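Local structure of dachshund homolog 1 (Homo sapiens, 1L8R) at residues L55-V60 with F91-N96; I28-A33 with H46-K51. The protein acts as a transcription factor in organogenesis, probably regulating SIX1 and SIX6, and in its DACHbox-N domain carries a DNA-binding motif resembling the forkhead/winged helix. One frame throughout, in Å; residues are numbered along the deposited sequence.

Contact 1. Residues L55-V60 with F91-N96; sequences LEITPV and FETLYN
T93 spends its hydroxyl inside its own helix: OG1 is hydrogen-bonded to the carbonyl oxygen of K89, one turn earlier, while the methyl on the other branch meets L55. The torsion makes this division possible. With CG2 anti to the backbone N and OG1 beside it (chi1 -64°), the polar branch lies over the helix backbone and the methyl reaches toward the loop after helix 45-54. There T93 CG2 lies 4.2 Å from L55 CD2 and 4.2 Å from I57 CD1, a methyl shared by two aliphatic side chains. The L55 and T93 side chains run antiparallel alongside each other, in contact at their methyl groups. The second branch of L55 goes farther, its CD1 resting against the helix backbone at 4.0 Å from L94 CA. The bend that lets both L55 and I57 serve this surface falls at E56, whose positive phi (63°) closes a Schellman motif at the end of helix 45-54. I57 and P59 both pack on L52, folding the loop back over the helix it has just left; L94 reaches L52 and V48 from helix 88-99. On another flank of helix 88-99, E92 forms a salt bridge with R13, which also makes a cation-pi contact with Y95. Between loop and helix, by contrast, the side-chain contacts are aliphatic, with L55 CD1 also near the T93 carbonyl, which implies that this junction rests on burial of apolar side chains, without a directional bond across it.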
# COMPACT_ATOMS: atom_id res chain seq x y z
N LEU A 55 -13.07 1.27 -8.64
CA LEU A 55 -12.14 2.05 -9.45
C LEU A 55 -11.36 1.18 -10.43
O LEU A 55 -10.51 1.67 -11.17
CB LEU A 55 -11.15 2.80 -8.56
CG LEU A 55 -11.70 3.94 -7.69
CD1 LEU A 55 -10.69 4.32 -6.62
CD2 LEU A 55 -12.04 5.13 -8.57
N GLU A 56 -11.66 -0.12 -10.43
CA GLU A 56 -10.99 -1.06 -11.32
C GLU A 56 -9.50 -1.18 -11.03
O GLU A 56 -8.69 -1.33 -11.95
CB GLU A 56 -11.21 -0.68 -12.79
CG GLU A 56 -12.67 -0.69 -13.22
CD GLU A 56 -13.33 -2.05 -13.03
OE1 GLU A 56 -14.54 -2.17 -13.30
OE2 GLU A 56 -12.64 -3.01 -12.62
N ILE A 57 -9.14 -1.09 -9.76
CA ILE A 57 -7.75 -1.21 -9.34
C ILE A 57 -7.59 -2.51 -8.54
O ILE A 57 -8.24 -2.69 -7.50
CB ILE A 57 -7.33 -0.02 -8.44
CG1 ILE A 57 -7.42 1.29 -9.22
CG2 ILE A 57 -5.91 -0.24 -7.93
CD1 ILE A 57 -7.23 2.54 -8.37
N THR A 58 -6.75 -3.41 -9.03
CA THR A 58 -6.51 -4.69 -8.36
C THR A 58 -5.12 -4.65 -7.74
O THR A 58 -4.11 -4.69 -8.45
CB THR A 58 -6.59 -5.87 -9.35
OG1 THR A 58 -7.88 -5.90 -9.96
CG2 THR A 58 -6.35 -7.18 -8.62
N PRO A 59 -5.05 -4.56 -6.40
CA PRO A 59 -3.79 -4.51 -5.66
C PRO A 59 -2.94 -5.76 -5.82
O PRO A 59 -3.47 -6.87 -5.95
CB PRO A 59 -4.24 -4.33 -4.21
CG PRO A 59 -5.53 -3.60 -4.35
CD PRO A 59 -6.19 -4.33 -5.50
N VAL A 60 -1.62 -5.57 -5.80
CA VAL A 60 -0.69 -6.69 -5.89
C VAL A 60 -0.62 -7.36 -4.52
O VAL A 60 -0.62 -6.69 -3.48
CB VAL A 60 0.72 -6.20 -6.29
CG1 VAL A 60 1.77 -7.25 -5.91
CG2 VAL A 60 0.76 -5.91 -7.78
N PHE A 91 -2.79 5.00 -5.71
CA PHE A 91 -3.14 5.41 -4.36
C PHE A 91 -3.77 6.80 -4.43
O PHE A 91 -4.74 7.07 -3.75
CB PHE A 91 -1.93 5.47 -3.44
CG PHE A 91 -2.28 5.87 -2.04
CD1 PHE A 91 -2.91 4.97 -1.19
CD2 PHE A 91 -2.05 7.16 -1.59
CE1 PHE A 91 -3.32 5.34 0.08
CE2 PHE A 91 -2.46 7.55 -0.32
CZ PHE A 91 -3.09 6.64 0.52
N GLU A 92 -3.20 7.67 -5.26
CA GLU A 92 -3.74 9.02 -5.38
C GLU A 92 -5.16 8.96 -5.93
O GLU A 92 -6.03 9.71 -5.49
CB GLU A 92 -2.85 9.89 -6.27
CG GLU A 92 -1.42 10.10 -5.75
CD GLU A 92 -1.35 10.61 -4.31
OE1 GLU A 92 -2.39 11.02 -3.74
OE2 GLU A 92 -0.24 10.60 -3.73
N THR A 93 -5.40 8.07 -6.89
CA THR A 93 -6.73 7.91 -7.45
C THR A 93 -7.66 7.48 -6.31
O THR A 93 -8.78 7.98 -6.18
CB THR A 93 -6.76 6.82 -8.55
OG1 THR A 93 -5.93 7.24 -9.65
CG2 THR A 93 -8.17 6.60 -9.06
N LEU A 94 -7.19 6.55 -5.49
CA LEU A 94 -7.96 6.08 -4.35
C LEU A 94 -8.18 7.24 -3.38
O LEU A 94 -9.29 7.47 -2.91
CB LEU A 94 -7.23 4.95 -3.63
CG LEU A 94 -7.77 4.60 -2.25
CD1 LEU A 94 -9.16 3.98 -2.40
CD2 LEU A 94 -6.82 3.64 -1.55
N TYR A 95 -7.10 7.96 -3.09
CA TYR A 95 -7.18 9.08 -2.17
C TYR A 95 -8.18 10.13 -2.66
O TYR A 95 -9.00 10.62 -1.88
CB TYR A 95 -5.79 9.71 -1.98
CG TYR A 95 -5.78 10.84 -0.99
CD1 TYR A 95 -6.10 12.14 -1.38
CD2 TYR A 95 -5.48 10.62 0.36
CE1 TYR A 95 -6.14 13.18 -0.46
CE2 TYR A 95 -5.52 11.65 1.29
CZ TYR A 95 -5.85 12.93 0.87
OH TYR A 95 -5.89 13.96 1.78
N ASN A 96 -8.12 10.46 -3.94
CA ASN A 96 -9.04 11.45 -4.49
C ASN A 96 -10.48 10.97 -4.36
O ASN A 96 -11.38 11.75 -4.04
CB ASN A 96 -8.70 11.73 -5.96
CG ASN A 96 -7.30 12.29 -6.14
OD1 ASN A 96 -6.73 12.87 -5.22
ND2 ASN A 96 -6.75 12.14 -7.34

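Contact 2. Residues I28-A33 with H46-K51; sequences ICLPQA and HTVYTK
One methyl of L30 does nearly all the touching here. Its CD2 comes to the rim of the Y49 ring, close to the ring plane, at 3.9 Å from Y49 CE2, and lies 4.2 Å from V48 CG1. L30 reaches across because CG stands anti to the backbone N (chi1 178°), extending the side chain from the first turn of its helix, and the tyrosine ring meets it obliquely, edge first. L30 and V48 are buried, whereas Y49 forms the looser, partly exposed side. Farther round, on the outward side of helix 45-54, H46 O accepts from T50 N and, at 3.0 Å, from T50 OG1, the two donors arriving from opposite faces of the carbonyl plane. At the start of the other helix C29 is the N-cap, its SG receiving a weak bond from Q32 N at 3.6 Å. Strand 84-87 links the two sides through K84, whose backbone hydrogen-bonds with that of L30 and whose side chain makes a cation-pi contact with Y49. The pair thus joins helix 30-37 to helix 45-54 next to strand 84-87, while helix 88-99 packs on both, F91 on A33 and L94 on V48.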
# COMPACT_ATOMS: atom_id res chain seq x y z
N ILE A 28 3.70 0.77 -3.48
CA ILE A 28 3.91 1.06 -2.07
C ILE A 28 2.95 0.27 -1.20
O ILE A 28 1.93 -0.27 -1.68
CB ILE A 28 3.80 2.59 -1.77
CG1 ILE A 28 2.42 3.13 -2.15
CG2 ILE A 28 4.88 3.34 -2.56
CD1 ILE A 28 2.24 3.33 -3.63
N CYS A 29 3.30 0.17 0.07
CA CYS A 29 2.51 -0.57 1.05
C CYS A 29 1.17 0.13 1.30
O CYS A 29 1.12 1.21 1.88
CB CYS A 29 3.31 -0.67 2.34
SG CYS A 29 2.43 -1.45 3.67
N LEU A 30 0.09 -0.50 0.85
CA LEU A 30 -1.25 0.07 1.00
C LEU A 30 -1.70 0.35 2.43
O LEU A 30 -2.14 1.46 2.74
CB LEU A 30 -2.28 -0.82 0.30
CG LEU A 30 -3.74 -0.37 0.40
CD1 LEU A 30 -3.88 1.06 -0.12
CD2 LEU A 30 -4.62 -1.32 -0.40
N PRO A 31 -1.60 -0.64 3.34
CA PRO A 31 -2.02 -0.40 4.72
C PRO A 31 -1.26 0.76 5.37
O PRO A 31 -1.83 1.53 6.15
CB PRO A 31 -1.74 -1.73 5.41
CG PRO A 31 -1.93 -2.72 4.32
CD PRO A 31 -1.23 -2.06 3.15
N GLN A 32 0.03 0.87 5.04
CA GLN A 32 0.85 1.94 5.60
C GLN A 32 0.38 3.29 5.09
O GLN A 32 0.22 4.23 5.87
CB GLN A 32 2.32 1.73 5.23
CG GLN A 32 3.26 2.82 5.75
CD GLN A 32 4.71 2.51 5.48
OE1 GLN A 32 5.05 2.01 4.41
NE2 GLN A 32 5.58 2.81 6.43
N ALA A 33 0.15 3.39 3.78
CA ALA A 33 -0.33 4.65 3.18
C ALA A 33 -1.69 4.99 3.76
O ALA A 33 -2.00 6.16 4.00
CB ALA A 33 -0.41 4.51 1.66
N HIS A 46 -11.45 -1.98 4.81
CA HIS A 46 -12.48 -2.77 4.14
C HIS A 46 -13.15 -1.88 3.09
O HIS A 46 -13.46 -2.34 1.98
CB HIS A 46 -13.52 -3.25 5.17
CG HIS A 46 -14.54 -4.19 4.62
ND1 HIS A 46 -15.63 -3.76 3.89
CD2 HIS A 46 -14.64 -5.54 4.68
CE1 HIS A 46 -16.36 -4.80 3.53
NE2 HIS A 46 -15.77 -5.89 3.99
N THR A 47 -13.35 -0.62 3.44
CA THR A 47 -13.97 0.34 2.53
C THR A 47 -13.00 0.62 1.39
O THR A 47 -13.41 0.79 0.24
CB THR A 47 -14.30 1.66 3.25
OG1 THR A 47 -15.13 1.39 4.38
CG2 THR A 47 -15.03 2.62 2.31
N VAL A 48 -11.71 0.68 1.71
CA VAL A 48 -10.69 0.92 0.70
C VAL A 48 -10.80 -0.16 -0.38
O VAL A 48 -10.86 0.14 -1.57
CB VAL A 48 -9.26 0.87 1.30
CG1 VAL A 48 -8.22 0.85 0.18
CG2 VAL A 48 -9.03 2.08 2.19
N TYR A 49 -10.83 -1.42 0.04
CA TYR A 49 -10.95 -2.53 -0.90
C TYR A 49 -12.21 -2.39 -1.75
O TYR A 49 -12.20 -2.67 -2.95
CB TYR A 49 -10.96 -3.87 -0.16
CG TYR A 49 -9.64 -4.27 0.47
CD1 TYR A 49 -9.56 -5.36 1.33
CD2 TYR A 49 -8.46 -3.57 0.18
CE1 TYR A 49 -8.34 -5.75 1.89
CE2 TYR A 49 -7.24 -3.95 0.74
CZ TYR A 49 -7.19 -5.04 1.59
OH TYR A 49 -5.99 -5.44 2.14
N THR A 50 -13.30 -1.95 -1.13
CA THR A 50 -14.56 -1.76 -1.85
C THR A 50 -14.39 -0.69 -2.93
O THR A 50 -14.78 -0.88 -4.09
CB THR A 50 -15.69 -1.32 -0.90
OG1 THR A 50 -15.85 -2.30 0.14
CG2 THR A 50 -17.00 -1.18 -1.67
N LYS A 51 -13.79 0.43 -2.56
CA LYS A 51 -13.58 1.52 -3.51
C LYS A 51 -12.61 1.11 -4.61
O LYS A 51 -12.83 1.40 -5.78
CB LYS A 51 -13.05 2.76 -2.78
CG LYS A 51 -14.04 3.35 -1.79
CD LYS A 51 -13.47 4.60 -1.14
CE LYS A 51 -14.47 5.24 -0.20
NZ LYS A 51 -15.72 5.62 -0.91

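Overall arrangement
The two contacts follow one another along the chain, their centres about 8 Å apart, and helix 45-54 ties them together: contact 2 uses its body, contact 1 the loop that leaves its end. Contact 2 lies deeper, its centre about 6 Å from the centre of the chain, against about 10 Å for the centre of the partly buried contact 1. Both are apolar, but contact 1 sets aliphatic groups against a threonine methyl and, at one point, a helix backbone, whereas contact 2 sets a leucine at an aromatic edge. Helix 88-99 connects the two, its buried L94 and F91 extending the interior, L94 CD2 lying 3.6 Å from V48 CG1 and F91 CE1 3.4 Å from A33 CB.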